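Local coordinates for carbohydrate kinase, FGGY (Novosphingobium aromaticivorans, PDB 3H6E), which probably phosphorylates a sugar or related polyol, as a member of the FGGY family of carbohydrate kinases, at residues E278-L283 against G347-G352. Residues are numbered along the deposited sequence; the frame is centred on the assembly and turned at random.
Sequences EARDCL and GPYPHG
The backbone N-H of G347 points almost straight (169°) at the carboxylate of D281, giving the one hydrogen bond across this contact, G347 N to D281 OD2, short at 2.5 Å though its exact length is doubtful. It uses the anti lone pair of OD2, while OD1 makes a salt bridge to R297 on the adjoining strand 292-298, so a short, forked acid suits the place. G347 has positive phi (87°); a side chain there would be jammed against the F346 carbonyl O and P348 CD, which calls for glycine.

A second set of contacts centres on P348. R280 bends at chi3 (72°), bringing NH1 within 2.6 Å of P348 O, at an angle too poor for a hydrogen bond. In the packing, P348 CB lies over one guanidinium face, and CZ sits 5.5 Å from the Y349 ring centroid, at most a weak cation-pi attraction. Replacing R280 with alanine would probably open a gap beside P348 and Y349 and remove the packing on T380 and L384 of helix 363-384.

P350 sets CG against A279 O, 3.2 Å away; its fixed ring suits the second position of the type I turn Y349-G352.

The contact joins the 3-10 turn leading into edge strand 282-286 to the loop between strands 337-339 and 355-357, within the C-terminal FGGY domain of the actin-like ATPase clan.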
loop_
_atom_site.group_PDB
_atom_site.type_symbol
_atom_site.label_atom_id
_atom_site.label_comp_id
_atom_site.label_asym_id
_atom_site.label_seq_id
_atom_site.Cartn_x
_atom_site.Cartn_y
_atom_site.Cartn_z
ATOM N N GLU A 278 -16.763 5.960 -5.776
ATOM C CA GLU A 278 -15.734 5.389 -6.641
ATOM C C GLU A 278 -15.089 6.429 -7.555
ATOM O O GLU A 278 -13.885 6.375 -7.813
ATOM C CB GLU A 278 -16.301 4.250 -7.491
ATOM C CG GLU A 278 -15.294 3.684 -8.485
ATOM C CD GLU A 278 -15.897 2.652 -9.420
ATOM O OE1 GLU A 278 -17.133 2.462 -9.384
ATOM O OE2 GLU A 278 -15.130 2.036 -10.194
ATOM N N ALA A 279 -15.886 7.375 -8.040
ATOM C CA ALA A 279 -15.397 8.352 -9.004
ATOM C C ALA A 279 -14.426 9.355 -8.393
ATOM O O ALA A 279 -13.713 10.054 -9.111
ATOM C CB ALA A 279 -16.556 9.070 -9.660
ATOM N N ARG A 280 -14.394 9.431 -7.068
ATOM C CA ARG A 280 -13.499 10.374 -6.410
ATOM C C ARG A 280 -12.265 9.684 -5.831
ATOM O O ARG A 280 -11.622 10.190 -4.908
ATOM C CB ARG A 280 -14.248 11.216 -5.371
ATOM C CG ARG A 280 -14.907 12.444 -5.987
ATOM C CD ARG A 280 -16.057 12.986 -5.156
ATOM N NE ARG A 280 -15.617 13.643 -3.929
ATOM C CZ ARG A 280 -15.062 14.848 -3.880
ATOM N NH1 ARG A 280 -14.863 15.531 -4.994
ATOM N NH2 ARG A 280 -14.702 15.366 -2.716
ATOM N N ASP A 281 -11.943 8.527 -6.403
ATOM C CA ASP A 281 -10.698 7.820 -6.125
ATOM C C ASP A 281 -10.629 7.247 -4.703
ATOM O O ASP A 281 -9.608 7.363 -4.022
ATOM C CB ASP A 281 -9.492 8.723 -6.412
ATOM C CG ASP A 281 -8.406 8.011 -7.205
ATOM O OD1 ASP A 281 -8.346 6.767 -7.130
ATOM O OD2 ASP A 281 -7.626 8.688 -7.915
ATOM N N CYS A 282 -11.723 6.631 -4.264
ATOM C CA CYS A 282 -11.743 5.901 -3.001
ATOM C C CYS A 282 -11.762 4.401 -3.277
ATOM O O CYS A 282 -12.093 3.972 -4.382
ATOM C CB CYS A 282 -12.961 6.296 -2.163
ATOM S SG CYS A 282 -12.972 8.018 -1.591
ATOM N N LEU A 283 -11.404 3.608 -2.275
ATOM C CA LEU A 283 -11.441 2.156 -2.400
ATOM C C LEU A 283 -11.491 1.508 -1.018
ATOM O O LEU A 283 -11.343 2.184 0.000
ATOM C CB LEU A 283 -10.238 1.639 -3.197
ATOM C CG LEU A 283 -8.834 1.839 -2.612
ATOM C CD1 LEU A 283 -7.884 0.768 -3.129
ATOM C CD2 LEU A 283 -8.292 3.236 -2.902
ATOM N N GLY A 347 -7.791 11.182 -8.115
ATOM C CA GLY A 347 -8.028 11.896 -6.877
ATOM C C GLY A 347 -9.475 12.294 -6.667
ATOM O O GLY A 347 -10.368 11.853 -7.397
ATOM N N PRO A 348 -9.714 13.132 -5.650
ATOM C CA PRO A 348 -11.048 13.616 -5.283
ATOM C C PRO A 348 -11.613 14.590 -6.311
ATOM O O PRO A 348 -12.831 14.726 -6.400
ATOM C CB PRO A 348 -10.804 14.344 -3.956
ATOM C CG PRO A 348 -9.485 13.842 -3.469
ATOM C CD PRO A 348 -8.688 13.570 -4.693
ATOM N N TYR A 349 -10.747 15.255 -7.071
ATOM C CA TYR A 349 -11.195 16.247 -8.047
ATOM C C TYR A 349 -10.758 15.894 -9.462
ATOM O O TYR A 349 -10.044 16.672 -10.097
ATOM C CB TYR A 349 -10.641 17.629 -7.695
ATOM C CG TYR A 349 -10.887 18.059 -6.269
ATOM C CD1 TYR A 349 -12.025 18.776 -5.926
ATOM C CD2 TYR A 349 -9.978 17.754 -5.266
ATOM C CE1 TYR A 349 -12.252 19.172 -4.622
ATOM C CE2 TYR A 349 -10.196 18.147 -3.960
ATOM C CZ TYR A 349 -11.334 18.855 -3.646
ATOM O OH TYR A 349 -11.549 19.254 -2.352
ATOM N N PRO A 350 -11.207 14.734 -9.966
ATOM C CA PRO A 350 -10.704 14.174 -11.224
ATOM C C PRO A 350 -10.694 15.190 -12.356
ATOM O O PRO A 350 -9.760 15.188 -13.156
ATOM C CB PRO A 350 -11.706 13.062 -11.538
ATOM C CG PRO A 350 -12.289 12.695 -10.236
ATOM C CD PRO A 350 -12.338 13.958 -9.434
ATOM N N HIS A 351 -11.719 16.041 -12.414
ATOM C CA HIS A 351 -11.871 16.997 -13.510
ATOM C C HIS A 351 -11.716 18.461 -13.095
ATOM O O HIS A 351 -12.146 19.363 -13.818
ATOM C CB HIS A 351 -13.223 16.806 -14.200
ATOM C CG HIS A 351 -13.428 15.432 -14.757
ATOM N ND1 HIS A 351 -14.468 14.617 -14.366
ATOM C CD2 HIS A 351 -12.718 14.724 -15.669
ATOM C CE1 HIS A 351 -14.392 13.468 -15.015
ATOM N NE2 HIS A 351 -13.342 13.509 -15.814
ATOM N N GLY A 352 -11.114 18.704 -11.936
ATOM C CA GLY A 352 -10.866 20.067 -11.505
ATOM C C GLY A 352 -9.988 20.784 -12.514
ATOM O O GLY A 352 -8.884 20.328 -12.818
#